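Local coordinates for DUF3822 family protein (Bacteroides thetaiotaomicron VPI-5482, PDB 3HRG) that is of unknown function but adopts an actin-like ATPase fold, which suggests, without proving it, a relationship to the nucleotide-binding proteins of that superfamily, at residues Tyr198-Val203 / Asn230-Phe235; Lys76-Ile81 / Asp173-Glu178; Pro146-Phe151 / Gly180-Ala185. One frame throughout, in Å; residues are numbered along the deposited sequence. Where two conformers were deposited one is given.

Contact 1: residues Tyr198-Val203 / Asn230-Phe235; sequences YYLLYV and NELKKF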
loop_
_atom_site.group_PDB
_atom_site.type_symbol
_atom_site.label_atom_id
_atom_site.label_comp_id
_atom_site.label_asym_id
_atom_site.label_seq_id
_atom_site.Cartn_x
_atom_site.Cartn_y
_atom_site.Cartn_z
ATOM N N TYR A 198 -15.737 -3.330 -12.699
ATOM C CA TYR A 198 -16.118 -2.042 -13.247
ATOM C C TYR A 198 -14.960 -1.066 -13.272
ATOM O O TYR A 198 -14.666 -0.452 -14.321
ATOM C CB TYR A 198 -17.280 -1.498 -12.450
ATOM C CG TYR A 198 -17.784 -0.147 -12.896
ATOM C CD1 TYR A 198 -18.692 -0.028 -13.928
ATOM C CD2 TYR A 198 -17.380 1.005 -12.239
ATOM C CE1 TYR A 198 -19.197 1.208 -14.302
ATOM C CE2 TYR A 198 -17.877 2.257 -12.596
ATOM C CZ TYR A 198 -18.777 2.352 -13.639
ATOM O OH TYR A 198 -19.289 3.590 -13.966
ATOM N N TYR A 199 -14.259 -0.940 -12.148
ATOM C CA TYR A 199 -13.137 0.013 -12.099
ATOM C C TYR A 199 -11.910 -0.448 -12.867
ATOM O O TYR A 199 -11.237 0.367 -13.476
ATOM C CB TYR A 199 -12.811 0.429 -10.650
ATOM C CG TYR A 199 -13.904 1.272 -10.036
ATOM C CD1 TYR A 199 -14.133 2.589 -10.471
ATOM C CD2 TYR A 199 -14.705 0.781 -9.015
ATOM C CE1 TYR A 199 -15.161 3.352 -9.942
ATOM C CE2 TYR A 199 -15.697 1.531 -8.457
ATOM C CZ TYR A 199 -15.938 2.820 -8.927
ATOM O OH TYR A 199 -16.931 3.550 -8.356
ATOM N N LEU A 200 -11.637 -1.741 -12.882
ATOM C CA LEU A 200 -10.496 -2.293 -13.608
ATOM C C LEU A 200 -10.682 -2.029 -15.091
ATOM O O LEU A 200 -9.777 -1.538 -15.746
ATOM C CB LEU A 200 -10.351 -3.780 -13.354
ATOM C CG LEU A 200 -9.813 -4.171 -11.979
ATOM C CD1 LEU A 200 -10.066 -5.637 -11.698
ATOM C CD2 LEU A 200 -8.334 -3.845 -11.864
ATOM N N LEU A 201 -11.897 -2.284 -15.599
ATOM C CA LEU A 201 -12.185 -2.050 -17.005
ATOM C C LEU A 201 -12.261 -0.575 -17.367
ATOM O O LEU A 201 -11.937 -0.194 -18.514
ATOM C CB LEU A 201 -13.459 -2.792 -17.440
ATOM C CG LEU A 201 -13.387 -4.339 -17.309
ATOM C CD1 LEU A 201 -14.738 -5.043 -17.705
ATOM C CD2 LEU A 201 -12.225 -4.914 -18.108
ATOM N N TYR A 202 -12.737 0.244 -16.434
ATOM C CA TYR A 202 -12.796 1.684 -16.652
ATOM C C TYR A 202 -11.369 2.208 -16.886
ATOM O O TYR A 202 -11.116 2.932 -17.839
ATOM C CB TYR A 202 -13.403 2.428 -15.454
ATOM C CG TYR A 202 -13.448 3.899 -15.701
ATOM C CD1 TYR A 202 -14.510 4.459 -16.356
ATOM C CD2 TYR A 202 -12.399 4.727 -15.315
ATOM C CE1 TYR A 202 -14.543 5.786 -16.638
ATOM C CE2 TYR A 202 -12.424 6.083 -15.607
ATOM C CZ TYR A 202 -13.503 6.594 -16.262
ATOM O OH TYR A 202 -13.596 7.931 -16.561
ATOM N N VAL A 203 -10.466 1.872 -15.986
ATOM C CA VAL A 203 -9.086 2.339 -16.114
ATOM C C VAL A 203 -8.416 1.759 -17.372
ATOM O O VAL A 203 -7.655 2.422 -18.034
ATOM C CB VAL A 203 -8.250 2.037 -14.862
ATOM C CG1 VAL A 203 -6.775 2.443 -15.082
ATOM C CG2 VAL A 203 -8.872 2.749 -13.604
ATOM N N ASN A 230 -13.401 -15.075 -14.443
ATOM C CA ASN A 230 -14.205 -15.394 -15.633
ATOM C C ASN A 230 -14.659 -14.144 -16.374
ATOM O O ASN A 230 -14.608 -14.117 -17.594
ATOM C CB ASN A 230 -15.407 -16.261 -15.302
ATOM C CG ASN A 230 -15.029 -17.692 -15.027
ATOM O OD1 ASN A 230 -13.893 -18.103 -15.290
ATOM N ND2 ASN A 230 -15.978 -18.472 -14.515
ATOM N N GLU A 231 -15.090 -13.130 -15.630
ATOM C CA GLU A 231 -15.528 -11.869 -16.227
ATOM C C GLU A 231 -14.379 -11.065 -16.784
ATOM O O GLU A 231 -14.478 -10.549 -17.889
ATOM C CB GLU A 231 -16.304 -10.993 -15.244
ATOM C CG GLU A 231 -17.778 -11.205 -15.324
ATOM C CD GLU A 231 -18.336 -10.752 -16.696
ATOM O OE1 GLU A 231 -18.011 -9.633 -17.198
ATOM O OE2 GLU A 231 -19.065 -11.543 -17.282
ATOM N N LEU A 232 -13.315 -10.891 -16.015
ATOM C CA LEU A 232 -12.166 -10.144 -16.543
ATOM C C LEU A 232 -11.582 -10.772 -17.827
ATOM O O LEU A 232 -11.203 -10.033 -18.749
ATOM C CB LEU A 232 -11.075 -9.996 -15.484
ATOM C CG LEU A 232 -11.341 -9.069 -14.300
ATOM C CD1 LEU A 232 -10.307 -9.365 -13.225
ATOM C CD2 LEU A 232 -11.381 -7.564 -14.672
ATOM N N LYS A 233 -11.518 -12.104 -17.891
ATOM C CA LYS A 233 -10.949 -12.829 -19.044
ATOM C C LYS A 233 -11.715 -12.617 -20.351
ATOM O O LYS A 233 -11.180 -12.863 -21.424
ATOM C CB LYS A 233 -10.815 -14.337 -18.781
ATOM C CG LYS A 233 -9.615 -14.771 -17.939
ATOM C CD LYS A 233 -9.500 -16.302 -17.975
ATOM C CE LYS A 233 -8.218 -16.831 -17.324
ATOM N NZ LYS A 233 -8.141 -16.582 -15.852
ATOM N N LYS A 234 -12.973 -12.166 -20.260
ATOM C CA LYS A 234 -13.735 -11.906 -21.467
ATOM C C LYS A 234 -13.149 -10.700 -22.227
ATOM O O LYS A 234 -13.256 -10.613 -23.434
ATOM C CB LYS A 234 -15.184 -11.557 -21.134
ATOM C CG LYS A 234 -15.980 -12.647 -20.442
ATOM C CD LYS A 234 -17.433 -12.217 -20.264
ATOM C CE LYS A 234 -18.244 -13.374 -19.659
ATOM N NZ LYS A 234 -19.683 -13.004 -19.513
ATOM N N PHE A 235 -12.543 -9.779 -21.486
ATOM C CA PHE A 235 -12.026 -8.539 -22.024
ATOM C C PHE A 235 -10.498 -8.428 -22.030
ATOM O O PHE A 235 -9.926 -7.843 -22.948
ATOM C CB PHE A 235 -12.598 -7.396 -21.173
ATOM C CG PHE A 235 -14.079 -7.251 -21.289
ATOM C CD1 PHE A 235 -14.627 -6.564 -22.361
ATOM C CD2 PHE A 235 -14.931 -7.802 -20.338
ATOM C CE1 PHE A 235 -15.993 -6.449 -22.493
ATOM C CE2 PHE A 235 -16.329 -7.698 -20.480
ATOM C CZ PHE A 235 -16.838 -7.019 -21.540
#
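Leu-200 lays its CD1 methyl against the fork of Leu-232 on the facing helix, 3.8 Å from Leu-232 CD2 and 4.0 Å from Leu-232 CD1. The two side chains cross at about a right angle. The next residue, Leu-201, meets the other helix with both of its branches. Its CD1 lies 3.8 Å from CD2 of Phe-235, approaching the ring obliquely, while its CD2 rests 4.0 Å from Phe-235 CB. In Leu-201 the CG sits beside the backbone N (chi1 -62°) and the chain then runs on extended, which carries CD1 to the ring and CD2 to CB. No hydrogen bond spans the pair; the contact is wholly apolar. The leucine pair Leu-200 and Leu-232 is buried toward the sheet, where both reach Leu-216, whereas Phe-235 forms the exposed margin. Within 230-235, Lys-234 NZ makes a salt bridge to Glu-231 OE2 at 2.7 Å. The segment axes run nearly parallel, 11.1 Å apart at their closest and at -15°. Helices side by side on one face of a 3-2-1-4-5 mixed sheet, each linking parallel strands in a beta-alpha-beta crossover, are characteristic of the ribonuclease H-like halves of actin-like folds.

Contact 2: residues Lys76-Ile81 / Asp173-Glu178; sequences KRFTMI and DIYCFE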
loop_
_atom_site.group_PDB
_atom_site.type_symbol
_atom_site.label_atom_id
_atom_site.label_comp_id
_atom_site.label_asym_id
_atom_site.label_seq_id
_atom_site.Cartn_x
_atom_site.Cartn_y
_atom_site.Cartn_z
ATOM N N LYS A 76 -7.538 4.348 0.755
ATOM C CA LYS A 76 -7.804 4.909 -0.576
ATOM C C LYS A 76 -7.496 6.381 -0.610
ATOM O O LYS A 76 -7.560 7.000 -1.690
ATOM C CB LYS A 76 -9.270 4.706 -0.993
ATOM C CG LYS A 76 -10.299 5.413 -0.182
ATOM C CD LYS A 76 -11.718 4.960 -0.666
ATOM C CE LYS A 76 -12.673 5.005 0.455
ATOM N NZ LYS A 76 -12.325 3.919 1.432
ATOM N N ARG A 77 -7.168 6.967 0.546
ATOM C CA ARG A 77 -6.983 8.414 0.654
ATOM C C ARG A 77 -5.567 8.831 0.326
ATOM O O ARG A 77 -4.803 9.187 1.199
ATOM C CB ARG A 77 -7.423 8.906 2.027
ATOM C CG ARG A 77 -8.943 8.664 2.253
ATOM C CD ARG A 77 -9.463 9.170 3.549
ATOM N NE ARG A 77 -9.363 10.623 3.623
ATOM C CZ ARG A 77 -10.230 11.486 3.082
ATOM N NH1 ARG A 77 -11.313 11.088 2.408
ATOM N NH2 ARG A 77 -10.012 12.778 3.221
ATOM N N PHE A 78 -5.245 8.747 -0.966
ATOM C CA PHE A 78 -3.942 9.165 -1.476
ATOM C C PHE A 78 -4.147 9.710 -2.871
ATOM O O PHE A 78 -5.135 9.392 -3.555
ATOM C CB PHE A 78 -2.865 8.055 -1.513
ATOM C CG PHE A 78 -3.144 6.952 -2.517
ATOM C CD1 PHE A 78 -2.725 7.051 -3.840
ATOM C CD2 PHE A 78 -3.856 5.852 -2.134
ATOM C CE1 PHE A 78 -2.980 6.040 -4.738
ATOM C CE2 PHE A 78 -4.122 4.830 -3.027
ATOM C CZ PHE A 78 -3.700 4.943 -4.350
ATOM N N THR A 79 -3.202 10.550 -3.276
ATOM C CA THR A 79 -3.201 11.175 -4.577
ATOM C C THR A 79 -1.776 11.207 -5.130
ATOM O O THR A 79 -0.838 11.585 -4.424
ATOM C CB THR A 79 -3.692 12.608 -4.474
ATOM O OG1 THR A 79 -5.083 12.616 -4.163
ATOM C CG2 THR A 79 -3.453 13.362 -5.810
HETATM N N MSE A 80 -1.612 10.806 -6.383
HETATM C CA MSE A 80 -0.303 10.817 -7.014
HETATM C C MSE A 80 -0.143 12.057 -7.866
HETATM O O MSE A 80 -1.066 12.422 -8.583
HETATM C CB MSE A 80 -0.115 9.567 -7.873
HETATM C CG MSE A 80 1.261 9.442 -8.540
HETATM SE SE MSE A 80 1.481 10.361 -10.218
HETATM C CE MSE A 80 0.297 9.294 -11.336
ATOM N N ILE A 81 1.030 12.697 -7.765
ATOM C CA ILE A 81 1.330 13.848 -8.613
ATOM C C ILE A 81 2.775 13.707 -9.129
ATOM O O ILE A 81 3.680 13.276 -8.409
ATOM C CB ILE A 81 1.092 15.213 -7.911
ATOM C CG1 ILE A 81 1.112 16.361 -8.937
ATOM C CG2 ILE A 81 2.076 15.429 -6.788
ATOM C CD1 ILE A 81 1.039 17.712 -8.278
ATOM N N ASP A 173 -6.758 -0.835 -5.340
ATOM C CA ASP A 173 -5.689 0.133 -5.613
ATOM C C ASP A 173 -5.110 -0.277 -6.958
ATOM O O ASP A 173 -4.723 -1.453 -7.131
ATOM C CB ASP A 173 -4.611 0.106 -4.501
ATOM C CG ASP A 173 -5.176 0.373 -3.096
ATOM O OD1 ASP A 173 -6.205 1.060 -2.975
ATOM O OD2 ASP A 173 -4.600 -0.137 -2.083
ATOM N N ILE A 174 -5.109 0.644 -7.920
ATOM C CA ILE A 174 -4.669 0.365 -9.287
ATOM C C ILE A 174 -3.440 1.194 -9.637
ATOM O O ILE A 174 -3.447 2.421 -9.469
ATOM C CB ILE A 174 -5.789 0.605 -10.292
ATOM C CG1 ILE A 174 -7.022 -0.233 -9.943
ATOM C CG2 ILE A 174 -5.316 0.329 -11.741
ATOM C CD1 ILE A 174 -8.214 -0.017 -10.860
ATOM N N TYR A 175 -2.418 0.508 -10.147
ATOM C CA TYR A 175 -1.115 1.091 -10.497
ATOM C C TYR A 175 -0.764 0.634 -11.912
ATOM O O TYR A 175 -0.569 -0.569 -12.161
ATOM C CB TYR A 175 -0.037 0.649 -9.522
ATOM C CG TYR A 175 -0.425 0.862 -8.077
ATOM C CD1 TYR A 175 -0.297 2.111 -7.472
ATOM C CD2 TYR A 175 -0.964 -0.179 -7.329
ATOM C CE1 TYR A 175 -0.669 2.318 -6.119
ATOM C CE2 TYR A 175 -1.310 -0.000 -5.963
ATOM C CZ TYR A 175 -1.182 1.256 -5.387
ATOM O OH TYR A 175 -1.561 1.450 -4.079
ATOM N N CYS A 176 -0.657 1.586 -12.832
ATOM C CA CYS A 176 -0.402 1.267 -14.241
ATOM C C CYS A 176 0.948 1.774 -14.715
ATOM O O CYS A 176 1.341 2.888 -14.369
ATOM C CB CYS A 176 -1.515 1.840 -15.134
ATOM S SG CYS A 176 -3.102 1.141 -14.747
ATOM N N PHE A 177 1.610 0.970 -15.569
ATOM C CA PHE A 177 2.955 1.282 -16.029
ATOM C C PHE A 177 3.261 0.994 -17.473
ATOM O O PHE A 177 2.684 0.095 -18.073
ATOM C CB PHE A 177 3.981 0.431 -15.251
ATOM C CG PHE A 177 4.018 0.701 -13.794
ATOM C CD1 PHE A 177 3.151 0.034 -12.928
ATOM C CD2 PHE A 177 4.895 1.642 -13.275
ATOM C CE1 PHE A 177 3.213 0.298 -11.555
ATOM C CE2 PHE A 177 4.952 1.887 -11.930
ATOM C CZ PHE A 177 4.119 1.235 -11.075
ATOM N N GLU A 178 4.239 1.743 -17.991
ATOM C CA GLU A 178 4.781 1.525 -19.317
ATOM C C GLU A 178 6.282 1.610 -19.120
ATOM O O GLU A 178 6.784 2.682 -18.790
ATOM C CB GLU A 178 4.308 2.572 -20.338
ATOM C CG GLU A 178 4.917 2.368 -21.734
ATOM C CD GLU A 178 4.321 3.274 -22.788
ATOM O OE1 GLU A 178 3.551 4.210 -22.468
ATOM O OE2 GLU A 178 4.607 3.010 -23.953
#
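Phe-78 reaches across to the strand of Tyr-175 and Asp-173 with the far end of its ring. CB points toward that strand, but contact begins only at the outer atoms of the ring. CG takes the crowded position between the backbone N and the carbonyl carbon (chi1 68°), and the ring stands out from the strand with its outer atoms directed at Asp-173 and Tyr-175. CE2, on one flank, comes 4.3 Å from Asp-173 OD1; the carboxylate oxygen lies at the ring edge, near its plane, a long approach consistent with a weak attraction to the ring hydrogens. At the tip, CZ is 4.1 Å from Tyr-175 OH and 4.4 Å from Tyr-175 CE1. That approach is oblique for both rings, so the pair is a plain apolar touch beside a hydroxyl.

The polar ends met by the phenylalanine are engaged elsewhere. Tyr-175 OH is hydrogen-bonded to Ser-144 OG. Asp-173 uses OD1 with Ser-187 OG and OD2 in a salt bridge to Arg-168, and a partner for each oxygen should limit the rotation of the buried carboxylate. Just before Phe-78 the chain bends in an inverse gamma turn centred on Arg-77, closed by a weak bond from Phe-78 N to Lys-76 O of 3.0 Å. The backbone N of Lys-76 binds an unidentified ligand, probably from the crystallisation liquor.

Strand 78-82 is an outermost strand of a small antiparallel sheet, paired with 117-124, whereas strand 171-178 lies inside a five-stranded mixed sheet between 162-167 and 181-189. The ring of Phe-78 bridges these two sheets, with Phe-121 from its own sheet, Ser-187 from strand 181-189 and Ser-144 at the start of helix 144-154 packed around it.

Contact 3: residues Pro146-Phe151 / Gly180-Ala185; sequences PLIEYF and GQLLLA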
loop_
_atom_site.group_PDB
_atom_site.type_symbol
_atom_site.label_atom_id
_atom_site.label_comp_id
_atom_site.label_asym_id
_atom_site.label_seq_id
_atom_site.Cartn_x
_atom_site.Cartn_y
_atom_site.Cartn_z
ATOM N N PRO A 146 5.825 2.098 -1.398
ATOM C CA PRO A 146 6.602 0.912 -1.744
ATOM C C PRO A 146 5.987 0.080 -2.879
ATOM O O PRO A 146 6.731 -0.554 -3.603
ATOM C CB PRO A 146 6.598 0.091 -0.434
ATOM C CG PRO A 146 5.443 0.681 0.362
ATOM C CD PRO A 146 5.435 2.085 0.032
ATOM N N LEU A 147 4.657 0.060 -3.027
ATOM C CA LEU A 147 4.040 -0.726 -4.088
ATOM C C LEU A 147 4.445 -0.198 -5.474
ATOM O O LEU A 147 4.796 -0.974 -6.353
ATOM C CB LEU A 147 2.521 -0.813 -3.946
ATOM C CG LEU A 147 1.940 -1.705 -2.841
ATOM C CD1 LEU A 147 0.409 -1.709 -2.882
ATOM C CD2 LEU A 147 2.443 -3.134 -2.941
ATOM N N ILE A 148 4.441 1.110 -5.637
ATOM C CA ILE A 148 4.836 1.731 -6.906
ATOM C C ILE A 148 6.288 1.461 -7.212
ATOM O O ILE A 148 6.613 1.077 -8.335
ATOM C CB ILE A 148 4.589 3.244 -6.890
ATOM C CG1 ILE A 148 3.094 3.481 -6.962
ATOM C CG2 ILE A 148 5.306 3.925 -8.067
ATOM C CD1 ILE A 148 2.645 4.892 -6.676
ATOM N N GLU A 149 7.169 1.594 -6.215
ATOM C CA GLU A 149 8.586 1.305 -6.463
ATOM C C GLU A 149 8.804 -0.158 -6.897
ATOM O O GLU A 149 9.561 -0.455 -7.829
ATOM C CB GLU A 149 9.442 1.613 -5.236
ATOM C CG GLU A 149 9.329 3.050 -4.830
ATOM C CD GLU A 149 10.372 3.504 -3.849
ATOM O OE1 GLU A 149 11.212 2.687 -3.419
ATOM O OE2 GLU A 149 10.353 4.718 -3.544
ATOM N N TYR A 150 8.141 -1.061 -6.207
ATOM C CA TYR A 150 8.231 -2.484 -6.499
ATOM C C TYR A 150 7.644 -2.828 -7.884
ATOM O O TYR A 150 8.289 -3.477 -8.699
ATOM C CB TYR A 150 7.484 -3.255 -5.416
ATOM C CG TYR A 150 7.504 -4.763 -5.559
ATOM C CD1 TYR A 150 8.591 -5.501 -5.121
ATOM C CD2 TYR A 150 6.413 -5.451 -6.103
ATOM C CE1 TYR A 150 8.615 -6.909 -5.220
ATOM C CE2 TYR A 150 6.430 -6.859 -6.228
ATOM C CZ TYR A 150 7.533 -7.566 -5.764
ATOM O OH TYR A 150 7.582 -8.920 -5.857
ATOM N N PHE A 151 6.413 -2.421 -8.122
ATOM C CA PHE A 151 5.766 -2.695 -9.407
ATOM C C PHE A 151 6.481 -1.994 -10.592
ATOM O O PHE A 151 6.533 -2.537 -11.681
ATOM C CB PHE A 151 4.311 -2.288 -9.395
ATOM C CG PHE A 151 3.426 -3.079 -8.427
ATOM C CD1 PHE A 151 3.517 -4.452 -8.290
ATOM C CD2 PHE A 151 2.399 -2.424 -7.760
ATOM C CE1 PHE A 151 2.640 -5.141 -7.452
ATOM C CE2 PHE A 151 1.518 -3.105 -6.900
ATOM C CZ PHE A 151 1.633 -4.456 -6.751
ATOM N N GLY A 180 8.409 0.757 -16.789
ATOM C CA GLY A 180 8.824 1.375 -15.561
ATOM C C GLY A 180 8.276 2.763 -15.259
ATOM O O GLY A 180 8.474 3.208 -14.134
ATOM N N GLN A 181 7.581 3.429 -16.203
ATOM C CA GLN A 181 7.019 4.779 -15.960
ATOM C C GLN A 181 5.614 4.642 -15.436
ATOM O O GLN A 181 4.796 3.982 -16.051
ATOM C CB GLN A 181 6.979 5.638 -17.227
ATOM C CG GLN A 181 6.213 6.992 -17.084
ATOM C CD GLN A 181 6.777 7.934 -16.025
ATOM O OE1 GLN A 181 6.037 8.419 -15.151
ATOM N NE2 GLN A 181 8.087 8.177 -16.074
ATOM N N LEU A 182 5.338 5.274 -14.299
ATOM C CA LEU A 182 4.026 5.217 -13.702
ATOM C C LEU A 182 3.087 6.081 -14.530
ATOM O O LEU A 182 3.359 7.248 -14.716
ATOM C CB LEU A 182 4.061 5.740 -12.268
ATOM C CG LEU A 182 2.718 5.714 -11.517
ATOM C CD1 LEU A 182 2.204 4.287 -11.349
ATOM C CD2 LEU A 182 2.848 6.396 -10.140
ATOM N N LEU A 183 2.014 5.502 -15.015
ATOM C CA LEU A 183 0.993 6.201 -15.823
ATOM C C LEU A 183 -0.210 6.662 -14.986
ATOM O O LEU A 183 -0.837 7.681 -15.299
ATOM C CB LEU A 183 0.473 5.261 -16.909
ATOM C CG LEU A 183 1.459 4.654 -17.920
ATOM C CD1 LEU A 183 0.768 3.543 -18.722
ATOM C CD2 LEU A 183 2.090 5.698 -18.828
ATOM N N LEU A 184 -0.521 5.910 -13.925
ATOM C CA LEU A 184 -1.666 6.174 -13.073
ATOM C C LEU A 184 -1.573 5.416 -11.769
ATOM O O LEU A 184 -1.108 4.258 -11.761
ATOM C CB LEU A 184 -2.944 5.727 -13.806
ATOM C CG LEU A 184 -4.331 5.820 -13.165
ATOM C CD1 LEU A 184 -5.392 6.116 -14.276
ATOM C CD2 LEU A 184 -4.669 4.586 -12.348
ATOM N N ALA A 185 -2.003 6.075 -10.688
ATOM C CA ALA A 185 -2.123 5.438 -9.363
ATOM C C ALA A 185 -3.398 5.972 -8.710
ATOM O O ALA A 185 -3.483 7.166 -8.422
ATOM C CB ALA A 185 -0.943 5.754 -8.511
#
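A helix packed on the bulged edge strand of a mixed sheet forms this contact, in which Ile-148 of helix 144-154 rests on Leu-182 and Ala-185 of strand 181-189. The terminal CD1 of Ile-148 does most of the touching: it lies 3.8 Å from Leu-182 CD2 and 4.1 Å from Ala-185 CB. The shorter branch joins in, with Ile-148 CG2 4.1 Å from the same Leu-182 CD2, so a single leucine methyl is met by both arms of the isoleucine. The side chains of Ile-148 and Leu-182 cross at about a right angle.

The torsions explain the reach. In Ile-148, CG1 sits beside the backbone N (chi1 -72°) and CD1 continues the chain in an extended form, out from the helix toward the strand. In Leu-182, CG is turned to the far side of the backbone N (chi1 -179°), which brings CD2 to the isoleucine. The nearest CA atoms, those of Ile-148 and Leu-182, are 7.7 Å apart, and all three touching side chains are buried.

The strand is irregular here. Leu-183 and Leu-184 both face Cys-176 of the neighbouring strand, a classic beta bulge. Leu-182 and Ala-185, with those two residues between them, consequently present their side chains to the same helix, where a regular strand would put them on opposite faces. Before the strand, Gly-180 has a positive phi of 80°, at which a CB would collide with the carbonyl O of the preceding residue, and its O is hydrogen-bonded to Ser-152 OG of the helix.

Tyr-175 of strand 171-178 touches both Ile-148 and Ala-185, and Phe-177 lies against Leu-182. From another sheet, strand 117-124 contributes Ile-119 against Ile-148 and Val-117 against Leu-182, while helix 248-255 covers the helix through Leu-147 and Tyr-150.

Overall arrangement
From the N terminus, the chain first sets down 76-81 in a small antiparallel sheet, then passes through helix segment 146-151 before reaching 173-178, which closes contact 2 over 91 residues. Contact 3 opens within that loop and closes just after it, at 180-185, so the two cross; their centres lie about 8 Å apart, and strands 171-178 and 181-189 pair in one mixed sheet. Contact 1 follows in series, closing 26 residues between 198-203 and 230-235. Its helix packs on that same sheet, Val-203 touching Cys-176 and Leu-184. Contact 2 thus joins antiparallel to mixed sheet, contact 3 lays helix 144-154 on the mixed sheet's edge strand, and contact 1 pairs two helices packed on that mixed sheet.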